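Local structure of ammonium transporter (Kuenenia stuttgartiensis, 6EU6) at residues A[388-393]-A[397-402]; A[116-121]-A[180-185]; A[41-46]-A[110-115]. The protein appears to serve as the Amt-type membrane sensor of an ammonium-responsive histidine kinase, detecting ammonium and signalling its presence across the membrane. All blocks are in the same frame, centred on the assembly; numbering follows the deposited sequence.

Interaction 1 of 3, residues A[388-393]-A[397-402]; sequences LRVTPE and RGLNVA. With LMT (dodecyl-beta-D-maltoside), chain E.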
loop_
_atom_site.group_PDB
_atom_site.type_symbol
_atom_site.label_atom_id
_atom_site.label_comp_id
_atom_site.label_asym_id
_atom_site.label_seq_id
_atom_site.Cartn_x
_atom_site.Cartn_y
_atom_site.Cartn_z
ATOM N N LEU A 388 31.136 -15.596 8.082
ATOM C CA LEU A 388 29.706 -15.382 7.988
ATOM C C LEU A 388 29.335 -14.163 8.785
ATOM O O LEU A 388 28.290 -13.544 8.466
ATOM C CB LEU A 388 28.912 -16.623 8.484
ATOM C CG LEU A 388 29.166 -17.931 7.768
ATOM C CD1 LEU A 388 28.313 -19.037 8.341
ATOM C CD2 LEU A 388 29.036 -17.792 6.241
ATOM N N ARG A 389 30.081 -13.889 9.869
ATOM C CA ARG A 389 29.788 -12.724 10.688
ATOM C C ARG A 389 30.670 -11.544 10.415
ATOM O O ARG A 389 31.786 -11.677 9.919
ATOM C CB ARG A 389 29.960 -12.932 12.151
ATOM C CG ARG A 389 29.497 -14.160 12.727
ATOM C CD ARG A 389 29.983 -14.218 14.154
ATOM N NE ARG A 389 29.416 -13.214 15.061
ATOM C CZ ARG A 389 28.410 -13.391 15.917
ATOM N NH1 ARG A 389 27.703 -14.526 15.982
ATOM N NH2 ARG A 389 28.091 -12.414 16.724
ATOM N N VAL A 390 30.188 -10.383 10.816
ATOM C CA VAL A 390 31.023 -9.196 10.876
ATOM C C VAL A 390 31.873 -9.247 12.164
ATOM O O VAL A 390 31.625 -10.062 13.072
ATOM C CB VAL A 390 30.210 -7.878 10.799
ATOM C CG1 VAL A 390 29.320 -7.862 9.598
ATOM C CG2 VAL A 390 29.387 -7.607 12.092
ATOM N N THR A 391 32.870 -8.364 12.265
ATOM C CA THR A 391 33.733 -8.351 13.466
ATOM C C THR A 391 32.931 -7.831 14.644
ATOM O O THR A 391 31.933 -7.106 14.480
ATOM C CB THR A 391 35.001 -7.494 13.276
ATOM O OG1 THR A 391 34.632 -6.106 13.132
ATOM C CG2 THR A 391 35.745 -7.942 12.012
ATOM N N PRO A 392 33.343 -8.201 15.856
ATOM C CA PRO A 392 32.602 -7.729 16.998
ATOM C C PRO A 392 32.548 -6.203 17.083
ATOM O O PRO A 392 31.539 -5.645 17.573
ATOM C CB PRO A 392 33.404 -8.307 18.167
ATOM C CG PRO A 392 33.974 -9.558 17.632
ATOM C CD PRO A 392 34.438 -9.087 16.271
ATOM N N GLU A 393 33.586 -5.525 16.581
ATOM C CA GLU A 393 33.655 -4.060 16.693
ATOM C C GLU A 393 32.528 -3.464 15.812
ATOM O O GLU A 393 31.749 -2.619 16.201
ATOM C CB GLU A 393 35.063 -3.515 16.261
ATOM C CG GLU A 393 36.284 -4.293 16.779
ATOM C CD GLU A 393 36.746 -5.475 15.879
ATOM O OE1 GLU A 393 37.181 -5.256 14.708
ATOM O OE2 GLU A 393 36.692 -6.640 16.360
ATOM N N ARG A 397 29.340 -1.226 16.927
ATOM C CA ARG A 397 29.142 0.077 16.336
ATOM C C ARG A 397 27.836 0.115 15.520
ATOM O O ARG A 397 27.181 1.119 15.455
ATOM C CB ARG A 397 30.307 0.390 15.420
ATOM C CG ARG A 397 30.775 1.835 15.510
ATOM C CD ARG A 397 32.293 1.906 15.400
ATOM N NE ARG A 397 32.752 1.189 14.208
ATOM C CZ ARG A 397 33.845 0.430 14.146
ATOM N NH1 ARG A 397 34.159 -0.195 13.009
ATOM N NH2 ARG A 397 34.624 0.283 15.211
ATOM N N GLY A 398 27.483 -0.973 14.856
ATOM C CA GLY A 398 26.335 -0.944 13.983
ATOM C C GLY A 398 26.757 -1.185 12.559
ATOM O O GLY A 398 27.813 -0.717 12.128
ATOM N N LEU A 399 25.948 -1.902 11.802
ATOM C CA LEU A 399 26.266 -2.183 10.416
ATOM C C LEU A 399 26.081 -0.964 9.544
ATOM O O LEU A 399 26.555 -0.914 8.433
ATOM C CB LEU A 399 25.468 -3.340 9.881
ATOM C CG LEU A 399 25.680 -4.642 10.606
ATOM C CD1 LEU A 399 24.820 -5.703 10.004
ATOM C CD2 LEU A 399 27.110 -5.054 10.467
ATOM N N ASN A 400 25.379 0.022 10.063
ATOM C CA ASN A 400 25.199 1.284 9.336
ATOM C C ASN A 400 26.530 2.023 9.379
ATOM O O ASN A 400 26.674 2.951 10.155
ATOM C CB ASN A 400 24.161 2.177 10.030
ATOM C CG ASN A 400 22.804 1.517 10.183
ATOM O OD1 ASN A 400 22.570 0.433 9.685
ATOM N ND2 ASN A 400 21.912 2.185 10.890
ATOM N N VAL A 401 27.504 1.661 8.551
ATOM C CA VAL A 401 28.809 2.282 8.715
ATOM C C VAL A 401 29.109 3.301 7.655
ATOM O O VAL A 401 29.235 4.452 7.954
ATOM C CB VAL A 401 29.944 1.256 8.843
ATOM C CG1 VAL A 401 31.047 1.836 9.723
ATOM C CG2 VAL A 401 29.452 -0.045 9.449
ATOM N N ALA A 402 29.181 2.868 6.418
ATOM C CA ALA A 402 29.431 3.780 5.326
ATOM C C ALA A 402 28.610 5.061 5.283
ATOM O O ALA A 402 29.211 6.076 4.967
ATOM C CB ALA A 402 29.375 3.071 3.993
HETATM C C1B LMT E . 31.853 -8.303 6.670
HETATM C C2B LMT E . 32.600 -7.310 7.619
HETATM C C3B LMT E . 34.102 -7.562 7.566
HETATM C C4B LMT E . 34.279 -8.992 7.988
HETATM C C5B LMT E . 33.626 -9.941 7.018
HETATM C C6B LMT E . 33.959 -11.382 7.441
HETATM O O1B LMT E . 32.259 -8.080 5.325
HETATM O O2B LMT E . 32.408 -5.942 7.237
HETATM O O3B LMT E . 34.889 -6.763 8.458
HETATM O "O4'" LMT E . 35.676 -9.295 8.086
HETATM O O5B LMT E . 32.199 -9.657 6.966
HETATM O O6B LMT E . 34.162 -11.551 8.890
HETATM C "C1'" LMT E . 30.907 -6.862 1.641
HETATM C "C2'" LMT E . 30.448 -6.171 2.868
HETATM C "C3'" LMT E . 31.305 -6.456 4.016
HETATM C "C4'" LMT E . 31.283 -7.886 4.312
HETATM C "C5'" LMT E . 31.606 -8.667 3.016
HETATM C "C6'" LMT E . 31.432 -10.153 3.247
HETATM O "O1'" LMT E . 30.068 -6.516 0.562
HETATM O "O2'" LMT E . 30.547 -4.785 2.695
HETATM O "O3'" LMT E . 30.862 -5.803 5.191
HETATM O "O5'" LMT E . 30.827 -8.252 1.904
HETATM O "O6'" LMT E . 30.202 -10.535 3.894
HETATM C C1 LMT E . 30.477 -7.151 -0.679
HETATM C C2 LMT E . 29.661 -6.590 -1.854
HETATM C C3 LMT E . 29.861 -7.347 -3.163
HETATM C C4 LMT E . 29.035 -6.758 -4.333
HETATM C C5 LMT E . 27.905 -7.675 -4.816
HETATM C C6 LMT E . 27.698 -7.813 -6.323
HETATM C C7 LMT E . 26.293 -8.379 -6.609
HETATM C C8 LMT E . 26.260 -9.623 -7.490
HETATM C C9 LMT E . 24.839 -10.190 -7.754
HETATM C C10 LMT E . 24.770 -11.210 -8.949
HETATM C C11 LMT E . 23.856 -12.476 -8.810
HETATM C C12 LMT E . 22.599 -12.577 -9.698
#
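R397 folds back over E393, one helical turn earlier, at the end of the short helix 392-397. Its CB starts against the backbone, with E393 O 3.4 Å from R397 CB. The chain then bends twice, at chi2 and at chi3 (52°), which swings the tip back across the turn: R397 NH2 ends 4.0 Å from E393 CB, and E393 O lies above one guanidinium face, offset toward its rim. The exposed arginine touches a crystal neighbour, so its pose may partly reflect crystal packing. The carboxylate of E393 points elsewhere and takes a weak bond from T391 OG1. E393 OE1 stays 6.1 Å from R397 NH2. The firm polar link is in the main chain, where R397 N donates to E393 O at 2.9 Å.

Beyond the helix G398 breaks the helical path with a positive phi, and L399 CD2 lies against both V390 methyls, 3.7 Å from V390 CG1. V390 CG1 also touches C2B of a detergent's maltoside headgroup, whose O6B donates to R389 O. Between these segments one backbone bond and a small apolar patch do the work; charge pairing lies elsewhere in this turn, from R389 to E395.

Interaction 2 of 3, residues A[116-121]-A[180-185]; sequences AERSGF and AAAIMV. With LMT (dodecyl-beta-D-maltoside), chain E.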
loop_
_atom_site.group_PDB
_atom_site.type_symbol
_atom_site.label_atom_id
_atom_site.label_comp_id
_atom_site.label_asym_id
_atom_site.label_seq_id
_atom_site.Cartn_x
_atom_site.Cartn_y
_atom_site.Cartn_z
ATOM N N ALA A 116 19.969 -11.003 10.778
ATOM C CA ALA A 116 20.209 -9.591 10.894
ATOM C C ALA A 116 21.166 -9.226 12.042
ATOM O O ALA A 116 21.268 -9.937 13.088
ATOM C CB ALA A 116 18.897 -8.849 11.091
ATOM N N GLU A 117 21.823 -8.072 11.868
ATOM C CA GLU A 117 22.604 -7.428 12.965
ATOM C C GLU A 117 24.039 -7.936 13.132
ATOM O O GLU A 117 24.845 -7.188 13.653
ATOM C CB GLU A 117 21.876 -7.421 14.363
ATOM C CG GLU A 117 20.383 -7.068 14.257
ATOM C CD GLU A 117 19.937 -6.117 15.335
ATOM O OE1 GLU A 117 19.718 -4.923 15.083
ATOM O OE2 GLU A 117 19.809 -6.580 16.461
ATOM N N ARG A 118 24.361 -9.119 12.615
ATOM C CA ARG A 118 25.712 -9.653 12.815
ATOM C C ARG A 118 26.250 -10.491 11.680
ATOM O O ARG A 118 27.436 -10.786 11.650
ATOM C CB ARG A 118 25.824 -10.368 14.148
ATOM C CG ARG A 118 25.311 -11.825 14.171
ATOM C CD ARG A 118 23.794 -11.931 14.032
ATOM N NE ARG A 118 23.301 -13.266 14.391
ATOM C CZ ARG A 118 22.056 -13.703 14.312
ATOM N NH1 ARG A 118 21.082 -12.873 13.945
ATOM N NH2 ARG A 118 21.758 -14.945 14.620
ATOM N N SER A 119 25.416 -10.862 10.728
ATOM C CA SER A 119 25.904 -11.456 9.539
ATOM C C SER A 119 26.444 -10.381 8.623
ATOM O O SER A 119 25.981 -9.191 8.662
ATOM C CB SER A 119 24.823 -12.283 8.863
ATOM O OG SER A 119 23.774 -11.500 8.373
ATOM N N GLY A 120 27.391 -10.776 7.758
ATOM C CA GLY A 120 27.874 -9.889 6.711
ATOM C C GLY A 120 27.038 -9.960 5.477
ATOM O O GLY A 120 26.169 -10.870 5.315
ATOM N N PHE A 121 27.280 -9.001 4.582
ATOM C CA PHE A 121 26.545 -8.918 3.310
ATOM C C PHE A 121 26.574 -10.181 2.425
ATOM O O PHE A 121 25.551 -10.651 1.933
ATOM C CB PHE A 121 27.057 -7.757 2.522
ATOM C CG PHE A 121 26.181 -7.387 1.388
ATOM C CD1 PHE A 121 24.895 -6.945 1.612
ATOM C CD2 PHE A 121 26.642 -7.455 0.080
ATOM C CE1 PHE A 121 24.065 -6.574 0.549
ATOM C CE2 PHE A 121 25.831 -7.102 -0.976
ATOM C CZ PHE A 121 24.540 -6.635 -0.736
ATOM N N ALA A 180 19.108 -22.633 9.679
ATOM C CA ALA A 180 20.483 -23.001 9.438
ATOM C C ALA A 180 21.400 -21.816 9.405
ATOM O O ALA A 180 22.529 -21.833 9.935
ATOM C CB ALA A 180 20.605 -23.781 8.131
ATOM N N ALA A 181 20.976 -20.785 8.690
ATOM C CA ALA A 181 21.813 -19.588 8.626
ATOM C C ALA A 181 22.029 -18.948 10.043
ATOM O O ALA A 181 23.167 -18.567 10.396
ATOM C CB ALA A 181 21.212 -18.588 7.634
ATOM N N ALA A 182 20.975 -18.877 10.877
ATOM C CA ALA A 182 21.119 -18.295 12.173
ATOM C C ALA A 182 22.115 -19.114 13.050
ATOM O O ALA A 182 22.845 -18.572 13.895
ATOM C CB ALA A 182 19.784 -18.210 12.885
ATOM N N ILE A 183 22.072 -20.407 12.875
ATOM C CA ILE A 183 22.956 -21.316 13.609
ATOM C C ILE A 183 24.402 -21.121 13.197
ATOM O O ILE A 183 25.259 -20.949 14.019
ATOM C CB ILE A 183 22.571 -22.799 13.405
ATOM C CG1 ILE A 183 21.360 -23.103 14.264
ATOM C CG2 ILE A 183 23.667 -23.751 13.926
ATOM C CD1 ILE A 183 20.710 -24.444 13.946
ATOM N N MET A 184 24.667 -21.140 11.913
ATOM C CA MET A 184 26.004 -20.998 11.419
ATOM C C MET A 184 26.555 -19.612 11.650
ATOM O O MET A 184 27.755 -19.470 11.842
ATOM C CB MET A 184 25.997 -21.396 9.941
ATOM C CG MET A 184 25.668 -22.875 9.732
ATOM S SD MET A 184 26.937 -23.889 10.602
ATOM C CE MET A 184 28.349 -23.282 9.731
ATOM N N VAL A 185 25.732 -18.560 11.633
ATOM C CA VAL A 185 26.241 -17.204 11.948
ATOM C C VAL A 185 26.552 -17.051 13.477
ATOM O O VAL A 185 27.496 -16.375 13.900
ATOM C CB VAL A 185 25.209 -16.152 11.483
ATOM C CG1 VAL A 185 25.525 -14.791 12.055
ATOM C CG2 VAL A 185 25.122 -16.116 9.973
HETATM C C1B LMT E . 31.853 -8.303 6.670
HETATM C C2B LMT E . 32.600 -7.310 7.619
HETATM C C3B LMT E . 34.102 -7.562 7.566
HETATM C C4B LMT E . 34.279 -8.992 7.988
HETATM C C5B LMT E . 33.626 -9.941 7.018
HETATM C C6B LMT E . 33.959 -11.382 7.441
HETATM O O1B LMT E . 32.259 -8.080 5.325
HETATM O O2B LMT E . 32.408 -5.942 7.237
HETATM O O3B LMT E . 34.889 -6.763 8.458
HETATM O "O4'" LMT E . 35.676 -9.295 8.086
HETATM O O5B LMT E . 32.199 -9.657 6.966
HETATM O O6B LMT E . 34.162 -11.551 8.890
HETATM C "C1'" LMT E . 30.907 -6.862 1.641
HETATM C "C2'" LMT E . 30.448 -6.171 2.868
HETATM C "C3'" LMT E . 31.305 -6.456 4.016
HETATM C "C4'" LMT E . 31.283 -7.886 4.312
HETATM C "C5'" LMT E . 31.606 -8.667 3.016
HETATM C "C6'" LMT E . 31.432 -10.153 3.247
HETATM O "O1'" LMT E . 30.068 -6.516 0.562
HETATM O "O2'" LMT E . 30.547 -4.785 2.695
HETATM O "O3'" LMT E . 30.862 -5.803 5.191
HETATM O "O5'" LMT E . 30.827 -8.252 1.904
HETATM O "O6'" LMT E . 30.202 -10.535 3.894
HETATM C C1 LMT E . 30.477 -7.151 -0.679
HETATM C C2 LMT E . 29.661 -6.590 -1.854
HETATM C C3 LMT E . 29.861 -7.347 -3.163
HETATM C C4 LMT E . 29.035 -6.758 -4.333
HETATM C C5 LMT E . 27.905 -7.675 -4.816
HETATM C C6 LMT E . 27.698 -7.813 -6.323
HETATM C C7 LMT E . 26.293 -8.379 -6.609
HETATM C C8 LMT E . 26.260 -9.623 -7.490
HETATM C C9 LMT E . 24.839 -10.190 -7.754
HETATM C C10 LMT E . 24.770 -11.210 -8.949
HETATM C C11 LMT E . 23.856 -12.476 -8.810
HETATM C C12 LMT E . 22.599 -12.577 -9.698
HETATM O O HOH W 1 22.087 -17.714 16.476
#
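V185, on the last turn of helix 167-185, pushes its two methyls into the loop that joins helices 93-114 and 121-144, and this is the tight half of the contact. V185 CG1 lies under the aliphatic part of R118, 3.6 Å from R118 CG, and is equally close to R118 NE at 3.6 Å; the two side chains run across each other at a slant. The other methyl, V185 CG2, meets S119 CB at 4.0 Å. R118 can cross the valine because its CG occupies the cramped position between backbone N and carbonyl carbon (chi1 82°) and the chain bends again at chi2 before running out straight.

Toward A182 the fit relaxes. R118 NH2 stays 3.9 Å from A182 O, too far for a direct bond, and a water fills in: it donates to A182 O at 2.8 Å and accepts a weak bond from R118 NH2. At the other end of the guanidinium, R118 NH1 donates to A116 O at 3.1 Å, with the acceptor in the plane of the group and the N-H pointing almost straight at it (166°). R118 NH2 donates to D317 O, NE to G186 O, and NH1 also to A114 O, while S119 OG bonds to I115 O.

The buried arginine is thus met by backbone carbonyls: A114 O and G186 O lie at or just past the ends of helices 93-114 and 167-185, with A116 O and D317 O completing the set. Their partial negative charge would be expected to stabilise the guanidinium.

Interaction 3 of 3, residues A[41-46]-A[110-115]; sequences ISIALR and ILTGAI. With SO4 (sulfate ion), chain H.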
loop_
_atom_site.group_PDB
_atom_site.type_symbol
_atom_site.label_atom_id
_atom_site.label_comp_id
_atom_site.label_asym_id
_atom_site.label_seq_id
_atom_site.Cartn_x
_atom_site.Cartn_y
_atom_site.Cartn_z
ATOM N N ILE A 41 19.725 0.728 8.647
ATOM C CA ILE A 41 20.168 0.906 7.265
ATOM C C ILE A 41 20.508 -0.421 6.653
ATOM O O ILE A 41 20.091 -0.675 5.479
ATOM C CB ILE A 41 21.356 1.939 7.146
ATOM C CG1 ILE A 41 20.905 3.317 7.705
ATOM C CG2 ILE A 41 21.801 2.087 5.688
ATOM C CD1 ILE A 41 22.057 4.336 7.849
ATOM N N SER A 42 21.285 -1.282 7.334
ATOM C CA SER A 42 21.747 -2.487 6.670
ATOM C C SER A 42 20.539 -3.375 6.379
ATOM O O SER A 42 20.480 -4.049 5.388
ATOM C CB SER A 42 22.725 -3.347 7.482
ATOM O OG SER A 42 22.151 -3.696 8.710
ATOM N N ILE A 43 19.602 -3.448 7.307
ATOM C CA ILE A 43 18.512 -4.342 7.111
ATOM C C ILE A 43 17.562 -3.829 5.991
ATOM O O ILE A 43 17.039 -4.627 5.204
ATOM C CB ILE A 43 17.902 -4.783 8.475
ATOM C CG1 ILE A 43 17.047 -6.039 8.299
ATOM C CG2 ILE A 43 17.163 -3.663 9.127
ATOM C CD1 ILE A 43 17.831 -7.332 8.022
ATOM N N ALA A 44 17.377 -2.520 5.861
ATOM C CA ALA A 44 16.556 -2.001 4.774
ATOM C C ALA A 44 17.177 -2.379 3.432
ATOM O O ALA A 44 16.507 -2.883 2.515
ATOM C CB ALA A 44 16.379 -0.482 4.873
ATOM N N LEU A 45 18.474 -2.199 3.332
ATOM C CA LEU A 45 19.189 -2.484 2.105
ATOM C C LEU A 45 19.253 -3.959 1.723
ATOM O O LEU A 45 19.153 -4.265 0.532
ATOM C CB LEU A 45 20.594 -1.925 2.165
ATOM C CG LEU A 45 20.527 -0.399 2.263
ATOM C CD1 LEU A 45 21.952 0.108 2.383
ATOM C CD2 LEU A 45 19.809 0.270 1.093
ATOM N N ARG A 46 19.446 -4.863 2.706
ATOM C CA ARG A 46 19.438 -6.301 2.416
ATOM C C ARG A 46 18.099 -6.740 1.846
ATOM O O ARG A 46 18.026 -7.551 0.910
ATOM C CB ARG A 46 19.825 -7.113 3.671
ATOM C CG ARG A 46 21.296 -6.951 3.992
ATOM C CD ARG A 46 21.575 -7.319 5.421
ATOM N NE ARG A 46 22.965 -7.057 5.714
ATOM C CZ ARG A 46 23.681 -7.620 6.683
ATOM N NH1 ARG A 46 23.152 -8.502 7.566
ATOM N NH2 ARG A 46 24.977 -7.323 6.731
ATOM N N ILE A 110 12.739 -14.223 3.975
ATOM C CA ILE A 110 12.676 -14.705 5.347
ATOM C C ILE A 110 14.085 -14.726 6.002
ATOM O O ILE A 110 14.284 -14.337 7.170
ATOM C CB ILE A 110 12.053 -16.126 5.393
ATOM C CG1 ILE A 110 10.573 -15.991 5.016
ATOM C CG2 ILE A 110 12.165 -16.750 6.787
ATOM C CD1 ILE A 110 9.837 -17.250 4.553
ATOM N N LEU A 111 15.076 -15.185 5.234
ATOM C CA LEU A 111 16.450 -15.252 5.692
ATOM C C LEU A 111 16.896 -14.003 6.401
ATOM O O LEU A 111 17.558 -14.078 7.410
ATOM C CB LEU A 111 17.357 -15.435 4.444
ATOM C CG LEU A 111 18.867 -15.464 4.690
ATOM C CD1 LEU A 111 19.277 -16.610 5.635
ATOM C CD2 LEU A 111 19.588 -15.616 3.392
ATOM N N THR A 112 16.718 -12.839 5.771
ATOM C CA THR A 112 17.413 -11.642 6.260
ATOM C C THR A 112 17.127 -11.318 7.714
ATOM O O THR A 112 18.017 -10.894 8.464
ATOM C CB THR A 112 17.171 -10.387 5.434
ATOM O OG1 THR A 112 15.792 -10.030 5.532
ATOM C CG2 THR A 112 17.555 -10.626 4.003
ATOM N N GLY A 113 15.916 -11.526 8.158
ATOM C CA GLY A 113 15.608 -11.156 9.524
ATOM C C GLY A 113 16.201 -12.107 10.541
ATOM O O GLY A 113 16.461 -11.719 11.676
ATOM N N ALA A 114 16.372 -13.358 10.162
ATOM C CA ALA A 114 16.931 -14.365 11.080
ATOM C C ALA A 114 18.430 -14.120 11.330
ATOM O O ALA A 114 18.928 -14.305 12.448
ATOM C CB ALA A 114 16.701 -15.718 10.516
ATOM N N ILE A 115 19.143 -13.623 10.325
ATOM C CA ILE A 115 20.597 -13.328 10.518
ATOM C C ILE A 115 20.972 -11.846 10.575
ATOM O O ILE A 115 22.146 -11.448 10.487
ATOM C CB ILE A 115 21.436 -14.077 9.486
ATOM C CG1 ILE A 115 21.090 -13.658 8.096
ATOM C CG2 ILE A 115 21.218 -15.591 9.682
ATOM C CD1 ILE A 115 22.004 -14.228 7.015
HETATM S S SO4 H . 25.640 -4.463 5.164
HETATM O O1 SO4 H . 24.903 -3.257 5.449
HETATM O O2 SO4 H . 26.310 -4.901 6.434
HETATM O O3 SO4 H . 26.663 -4.179 4.132
HETATM O O4 SO4 H . 24.698 -5.413 4.523
HETATM O O HOH W 2 20.586 -10.074 7.473
#
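I43 and T112 meet where helices 40-67 and 93-114 pack together, two of the eleven membrane-spanning helices of the Amt fold. The isoleucine reaches across through its longer branch: CG1 runs anti to the backbone N, and the turn at chi2 (72°) then carries the terminal methyl onto the threonine backbone, leaving I43 CD1 3.6 Å from T112 O. The two side chains cross at a slant.

T112 splits its branches between two tasks. Its hydroxyl sits between backbone N and carbonyl carbon (chi1 65°), from where OG1 bonds to T109 O one turn back, to E31 OE1 and to a modelled ammonium ion that probably came from the crystallisation liquor. This leaves the methyl for the neighbouring helix, and T112 CG2 rests 4.2 Å from R46 CB. The helix around T112 is weakly bonded and kinked, with the N of L111 and of T112 lacking a bond to the preceding turn.

R46 leaves this apolar base with its chain extended from CG to NE, which carries the guanidinium away from T112 to a sulfate ion, also probably from the crystallisation liquor. R46 NE donates to sulfate O4 at 2.7 Å, a fairly straight bond (159°) to an oxygen in the guanidinium plane. R46 NH2 adds weaker, bent bonds to sulfate O2 at 2.8 Å and sulfate O4 at 2.9 Å, and also reaches S119 O. From the same turns of helix 40-67, I41 and L45 pack on V206 and A44 on T210 of the second subunit. The polar link back to helix 93-114 is indirect: a water accepts from R46 NH1 at 3.0 Å and donates to T112 O at 2.9 Å.

Overall arrangement
The three contacts crowd together on one side of the chain's centre. The centres of interaction 2 and interaction 3 are 10 Å apart; interaction 1 lies 12 Å from interaction 2 and 13 Å from interaction 3, centre to centre. Along the sequence interaction 3 closes first, then interaction 2, then interaction 1 near the C terminus. Loop 116-121 bonds to both neighbouring contacts; on the C-terminal side R118 and G120 make backbone bonds with V390 and L388. R389 NH1 also bonds V185 O, and N400 OD1 takes the N-H of S42. Hydrogen bonds thereby join the C-terminal segments to the ends of helices 40-67 and 167-185 and to the loop that follows helix 93-114.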